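Local coordinates for protein oxidoreductase, Gfo/Idh/MocA family (Vibrio cholerae, PDB 1XEA) that is probably an NAD(P)-dependent oxidoreductase of the Gfo/Idh/MocA family, with a Rossmann-fold domain likely to bind the cofactor, at residues A[123-135]-A[228-242]. Residues are numbered along the deposited sequence; the frame is centred on the assembly and turned at random.
Sequences RRHIPLYNQHLSE and ASYDNVAYLFDSFTQ
Helix 127-132 runs alongside strand 233-237, nearly antiparallel (177°), with axes 10.8 Å apart; by CA position Leu128 lies nearest Phe240 and His132 nearest Tyr235. In this helix-on-sheet packing the helix soon after the last Rossmann strand, 117-120, covers the mostly antiparallel sheet that follows, and aromatic residues do most of the filling. Tyr129, Phe237 and Phe240 form a cluster. Tyr129 and Phe237 reach past one another from opposite backbones, Tyr129 CD1 and CE1 over one Phe237 face, planes 36° apart. Tyr129 CG lies anti to its carbonyl carbon (chi1 -58°), carrying the hydroxyl to the turn after the strand, where OH donates to Ser239 O. Ile126 CG2 covers a Tyr129 face and lies 3.7 Å from Phe240 CD2, which rests against the Tyr129 hydroxyl end. Arg123 NH1 reaches the Phe240 edge at CZ, its charge met by a salt bridge to Glu224. At the other end Leu133 CD1 meets Ala228 CB at 3.7 Å, while CD2 makes a CH-pi contact over the Tyr235 face. One water joins Tyr235 OH to His132 ND1. Glu135, near a bound nickel ion, accepts from Tyr230 OH through OE1 at 2.6 Å, approached from above the carboxylate plane.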
loop_
_atom_site.group_PDB
_atom_site.type_symbol
_atom_site.label_atom_id
_atom_site.label_comp_id
_atom_site.label_asym_id
_atom_site.label_seq_id
_atom_site.Cartn_x
_atom_site.Cartn_y
_atom_site.Cartn_z
ATOM N N ARG A 123 -9.367 -16.197 16.945
ATOM C CA ARG A 123 -8.924 -14.813 16.929
ATOM C C ARG A 123 -8.316 -14.350 18.253
ATOM O O ARG A 123 -8.087 -13.156 18.440
ATOM C CB ARG A 123 -10.083 -13.895 16.538
ATOM C CG ARG A 123 -9.983 -13.319 15.151
ATOM C CD ARG A 123 -11.338 -13.277 14.471
ATOM N NE ARG A 123 -11.670 -14.562 13.864
ATOM C CZ ARG A 123 -11.765 -14.765 12.554
ATOM N NH1 ARG A 123 -11.563 -13.771 11.701
ATOM N NH2 ARG A 123 -12.047 -15.972 12.095
ATOM N N ARG A 124 -8.073 -15.268 19.187
ATOM C CA ARG A 124 -7.440 -14.885 20.458
ATOM C C ARG A 124 -5.991 -15.343 20.422
ATOM O O ARG A 124 -5.209 -15.012 21.309
ATOM C CB ARG A 124 -8.098 -15.569 21.656
ATOM C CG ARG A 124 -9.467 -15.067 22.037
ATOM C CD ARG A 124 -9.909 -15.727 23.342
ATOM N NE ARG A 124 -11.341 -15.534 23.556
ATOM C CZ ARG A 124 -12.063 -16.175 24.470
ATOM N NH1 ARG A 124 -11.484 -17.061 25.271
ATOM N NH2 ARG A 124 -13.366 -15.935 24.567
ATOM N N HIS A 125 -5.656 -16.117 19.391
ATOM C CA HIS A 125 -4.322 -16.679 19.212
ATOM C C HIS A 125 -3.665 -16.275 17.901
ATOM O O HIS A 125 -2.861 -17.028 17.346
ATOM C CB HIS A 125 -4.405 -18.196 19.252
ATOM C CG HIS A 125 -5.097 -18.715 20.466
ATOM N ND1 HIS A 125 -4.448 -18.895 21.668
ATOM C CD2 HIS A 125 -6.403 -18.996 20.693
ATOM C CE1 HIS A 125 -5.324 -19.259 22.585
ATOM N NE2 HIS A 125 -6.517 -19.326 22.021
ATOM N N ILE A 126 -4.010 -15.106 17.383
ATOM C CA ILE A 126 -3.407 -14.674 16.136
ATOM C C ILE A 126 -1.943 -14.354 16.406
ATOM O O ILE A 126 -1.624 -13.350 17.060
ATOM C CB ILE A 126 -4.126 -13.450 15.578
ATOM C CG1 ILE A 126 -5.607 -13.778 15.428
ATOM C CG2 ILE A 126 -3.523 -13.053 14.237
ATOM C CD1 ILE A 126 -5.888 -15.004 14.587
ATOM N N PRO A 127 -1.031 -15.208 15.903
ATOM C CA PRO A 127 0.406 -14.986 16.121
ATOM C C PRO A 127 0.920 -13.579 15.835
ATOM O O PRO A 127 1.632 -13.011 16.656
ATOM C CB PRO A 127 1.070 -16.061 15.256
ATOM C CG PRO A 127 0.020 -16.397 14.221
ATOM C CD PRO A 127 -1.271 -16.337 14.984
ATOM N N LEU A 128 0.560 -12.998 14.698
ATOM C CA LEU A 128 1.052 -11.665 14.421
ATOM C C LEU A 128 0.466 -10.618 15.362
ATOM O O LEU A 128 1.131 -9.637 15.702
ATOM C CB LEU A 128 0.786 -11.258 12.965
ATOM C CG LEU A 128 1.379 -9.901 12.527
ATOM C CD1 LEU A 128 2.880 -10.015 12.415
ATOM C CD2 LEU A 128 0.792 -9.469 11.204
ATOM N N TYR A 129 -0.768 -10.799 15.812
ATOM C CA TYR A 129 -1.334 -9.786 16.696
ATOM C C TYR A 129 -0.856 -9.882 18.134
ATOM O O TYR A 129 -0.596 -8.863 18.763
ATOM C CB TYR A 129 -2.861 -9.841 16.680
ATOM C CG TYR A 129 -3.500 -9.668 15.323
ATOM C CD1 TYR A 129 -2.744 -9.306 14.196
ATOM C CD2 TYR A 129 -4.868 -9.861 15.168
ATOM C CE1 TYR A 129 -3.344 -9.146 12.949
ATOM C CE2 TYR A 129 -5.482 -9.703 13.934
ATOM C CZ TYR A 129 -4.721 -9.350 12.833
ATOM O OH TYR A 129 -5.338 -9.202 11.616
ATOM N N ASN A 130 -0.748 -11.102 18.655
ATOM C CA ASN A 130 -0.308 -11.293 20.031
ATOM C C ASN A 130 1.178 -11.006 20.197
ATOM O O ASN A 130 1.644 -10.734 21.303
ATOM C CB ASN A 130 -0.618 -12.715 20.503
ATOM C CG ASN A 130 -2.117 -13.025 20.515
ATOM O OD1 ASN A 130 -2.960 -12.132 20.376
ATOM N ND2 ASN A 130 -2.452 -14.300 20.696
ATOM N N GLN A 131 1.921 -11.069 19.096
ATOM C CA GLN A 131 3.353 -10.810 19.134
ATOM C C GLN A 131 3.631 -9.344 19.385
ATOM O O GLN A 131 4.584 -8.993 20.077
ATOM C CB GLN A 131 4.000 -11.213 17.820
ATOM C CG GLN A 131 5.396 -10.658 17.648
ATOM C CD GLN A 131 6.013 -11.061 16.315
ATOM O OE1 GLN A 131 7.004 -10.462 15.866
ATOM N NE2 GLN A 131 5.431 -12.091 15.673
ATOM N N HIS A 132 2.789 -8.493 18.816
ATOM C CA HIS A 132 2.946 -7.057 18.958
ATOM C C HIS A 132 2.091 -6.464 20.079
ATOM O O HIS A 132 2.558 -5.606 20.829
ATOM C CB HIS A 132 2.626 -6.375 17.621
ATOM C CG HIS A 132 3.631 -6.656 16.545
ATOM N ND1 HIS A 132 4.840 -5.998 16.465
ATOM C CD2 HIS A 132 3.619 -7.544 15.522
ATOM C CE1 HIS A 132 5.529 -6.468 15.440
ATOM N NE2 HIS A 132 4.812 -7.407 14.851
ATOM N N LEU A 133 0.849 -6.925 20.202
ATOM C CA LEU A 133 -0.061 -6.426 21.236
ATOM C C LEU A 133 -0.216 -7.440 22.374
ATOM O O LEU A 133 -1.014 -8.371 22.279
ATOM C CB LEU A 133 -1.417 -6.127 20.601
ATOM C CG LEU A 133 -1.338 -5.394 19.263
ATOM C CD1 LEU A 133 -2.716 -5.346 18.632
ATOM C CD2 LEU A 133 -0.777 -4.002 19.469
ATOM N N SER A 134 0.542 -7.247 23.454
ATOM C CA SER A 134 0.505 -8.164 24.598
ATOM C C SER A 134 -0.875 -8.261 25.245
ATOM O O SER A 134 -1.261 -9.315 25.753
ATOM C CB SER A 134 1.553 -7.758 25.646
ATOM O OG SER A 134 1.434 -6.397 26.036
ATOM N N GLU A 135 -1.607 -7.152 25.226
ATOM C CA GLU A 135 -2.941 -7.121 25.779
ATOM C C GLU A 135 -3.796 -8.232 25.150
ATOM O O GLU A 135 -4.667 -8.792 25.806
ATOM C CB GLU A 135 -3.595 -5.761 25.530
ATOM C CG GLU A 135 -3.121 -4.608 26.431
ATOM C CD GLU A 135 -1.689 -4.134 26.163
ATOM O OE1 GLU A 135 -1.197 -4.263 25.017
ATOM O OE2 GLU A 135 -1.064 -3.607 27.111
ATOM N N ALA A 228 -5.426 -0.941 16.758
ATOM C CA ALA A 228 -5.182 -0.826 18.187
ATOM C C ALA A 228 -4.434 0.459 18.481
ATOM O O ALA A 228 -3.568 0.865 17.716
ATOM C CB ALA A 228 -4.370 -2.020 18.662
ATOM N N SER A 229 -4.753 1.120 19.580
ATOM C CA SER A 229 -4.009 2.325 19.868
ATOM C C SER A 229 -3.637 2.438 21.335
ATOM O O SER A 229 -4.374 2.010 22.223
ATOM C CB SER A 229 -4.789 3.559 19.426
ATOM O OG SER A 229 -5.735 3.934 20.401
ATOM N N TYR A 230 -2.466 3.012 21.566
ATOM C CA TYR A 230 -1.941 3.229 22.899
ATOM C C TYR A 230 -1.592 4.699 22.924
ATOM O O TYR A 230 -2.063 5.464 22.082
ATOM C CB TYR A 230 -0.677 2.405 23.107
ATOM C CG TYR A 230 -0.879 0.918 22.964
ATOM C CD1 TYR A 230 -0.957 0.318 21.707
ATOM C CD2 TYR A 230 -0.989 0.106 24.091
ATOM C CE1 TYR A 230 -1.134 -1.055 21.584
ATOM C CE2 TYR A 230 -1.168 -1.266 23.975
ATOM C CZ TYR A 230 -1.237 -1.839 22.725
ATOM O OH TYR A 230 -1.397 -3.198 22.617
ATOM N N ASP A 231 -0.771 5.119 23.874
ATOM C CA ASP A 231 -0.401 6.521 23.884
ATOM C C ASP A 231 0.734 6.716 22.895
ATOM O O ASP A 231 1.790 6.113 23.028
ATOM C CB ASP A 231 0.003 6.983 25.288
ATOM C CG ASP A 231 -1.186 7.046 26.245
ATOM O OD1 ASP A 231 -2.224 7.675 25.888
ATOM O OD2 ASP A 231 -1.081 6.464 27.354
ATOM N N ASN A 232 0.488 7.546 21.886
ATOM C CA ASN A 232 1.463 7.859 20.840
ATOM C C ASN A 232 1.934 6.661 20.058
ATOM O O ASN A 232 2.981 6.701 19.410
ATOM C CB ASN A 232 2.664 8.589 21.421
ATOM C CG ASN A 232 2.295 9.962 21.937
ATOM O OD1 ASN A 232 1.560 10.711 21.282
ATOM N ND2 ASN A 232 2.800 10.307 23.109
ATOM N N VAL A 233 1.152 5.594 20.111
ATOM C CA VAL A 233 1.493 4.399 19.373
ATOM C C VAL A 233 0.217 3.786 18.847
ATOM O O VAL A 233 -0.799 3.779 19.536
ATOM C CB VAL A 233 2.239 3.389 20.257
ATOM C CG1 VAL A 233 2.712 2.225 19.393
ATOM C CG2 VAL A 233 3.446 4.062 20.931
ATOM N N ALA A 234 0.263 3.290 17.619
ATOM C CA ALA A 234 -0.908 2.680 17.019
ATOM C C ALA A 234 -0.486 1.575 16.057
ATOM O O ALA A 234 0.680 1.499 15.666
ATOM C CB ALA A 234 -1.732 3.739 16.294
ATOM N N TYR A 235 -1.436 0.702 15.716
ATOM C CA TYR A 235 -1.231 -0.412 14.778
ATOM C C TYR A 235 -2.502 -0.602 13.969
ATOM O O TYR A 235 -3.602 -0.381 14.465
ATOM C CB TYR A 235 -0.990 -1.737 15.497
ATOM C CG TYR A 235 0.281 -1.849 16.285
ATOM C CD1 TYR A 235 0.385 -1.291 17.557
ATOM C CD2 TYR A 235 1.384 -2.534 15.768
ATOM C CE1 TYR A 235 1.556 -1.413 18.298
ATOM C CE2 TYR A 235 2.562 -2.661 16.496
ATOM C CZ TYR A 235 2.641 -2.098 17.761
ATOM O OH TYR A 235 3.805 -2.205 18.482
ATOM N N LEU A 236 -2.355 -1.047 12.730
ATOM C CA LEU A 236 -3.514 -1.290 11.885
ATOM C C LEU A 236 -3.203 -2.482 11.008
ATOM O O LEU A 236 -2.414 -2.380 10.073
ATOM C CB LEU A 236 -3.814 -0.086 10.997
ATOM C CG LEU A 236 -5.213 0.029 10.366
ATOM C CD1 LEU A 236 -5.111 1.005 9.207
ATOM C CD2 LEU A 236 -5.730 -1.298 9.880
ATOM N N PHE A 237 -3.821 -3.616 11.312
ATOM C CA PHE A 237 -3.595 -4.819 10.528
ATOM C C PHE A 237 -4.709 -5.010 9.505
ATOM O O PHE A 237 -5.885 -5.047 9.868
ATOM C CB PHE A 237 -3.525 -6.039 11.438
ATOM C CG PHE A 237 -2.436 -5.969 12.458
ATOM C CD1 PHE A 237 -2.697 -5.525 13.746
ATOM C CD2 PHE A 237 -1.149 -6.385 12.141
ATOM C CE1 PHE A 237 -1.688 -5.510 14.719
ATOM C CE2 PHE A 237 -0.127 -6.375 13.101
ATOM C CZ PHE A 237 -0.399 -5.937 14.390
ATOM N N ASP A 238 -4.335 -5.123 8.233
ATOM C CA ASP A 238 -5.300 -5.315 7.146
ATOM C C ASP A 238 -5.517 -6.804 6.857
ATOM O O ASP A 238 -6.284 -7.175 5.966
ATOM C CB ASP A 238 -4.811 -4.601 5.877
ATOM C CG ASP A 238 -3.351 -4.871 5.592
ATOM O OD1 ASP A 238 -2.490 -4.458 6.399
ATOM O OD2 ASP A 238 -3.047 -5.508 4.569
ATOM N N SER A 239 -4.823 -7.650 7.607
ATOM C CA SER A 239 -4.950 -9.090 7.460
ATOM C C SER A 239 -4.258 -9.746 8.656
ATOM O O SER A 239 -3.881 -9.068 9.615
ATOM C CB SER A 239 -4.298 -9.574 6.161
ATOM O OG SER A 239 -2.889 -9.592 6.249
ATOM N N PHE A 240 -4.089 -11.060 8.600
ATOM C CA PHE A 240 -3.426 -11.757 9.673
ATOM C C PHE A 240 -1.924 -11.847 9.422
ATOM O O PHE A 240 -1.187 -12.291 10.287
ATOM C CB PHE A 240 -4.024 -13.159 9.837
ATOM C CG PHE A 240 -5.471 -13.156 10.233
ATOM C CD1 PHE A 240 -6.426 -13.762 9.422
ATOM C CD2 PHE A 240 -5.891 -12.493 11.393
ATOM C CE1 PHE A 240 -7.778 -13.703 9.758
ATOM C CE2 PHE A 240 -7.248 -12.428 11.741
ATOM C CZ PHE A 240 -8.197 -13.030 10.920
ATOM N N THR A 241 -1.451 -11.400 8.265
ATOM C CA THR A 241 -0.022 -11.518 7.981
ATOM C C THR A 241 0.704 -10.197 7.865
ATOM O O THR A 241 1.910 -10.128 8.067
ATOM C CB THR A 241 0.218 -12.305 6.676
ATOM O OG1 THR A 241 -0.139 -11.493 5.550
ATOM C CG2 THR A 241 -0.616 -13.559 6.672
ATOM N N GLN A 242 -0.040 -9.153 7.534
ATOM C CA GLN A 242 0.530 -7.833 7.364
ATOM C C GLN A 242 -0.149 -6.768 8.192
ATOM O O GLN A 242 -1.349 -6.853 8.489
ATOM C CB GLN A 242 0.432 -7.430 5.910
ATOM C CG GLN A 242 1.546 -7.944 5.067
ATOM C CD GLN A 242 1.457 -7.391 3.668
ATOM O OE1 GLN A 242 2.434 -7.437 2.899
ATOM N NE2 GLN A 242 0.272 -6.859 3.318
HETATM O O HOH W 1 5.608 -3.988 18.103
#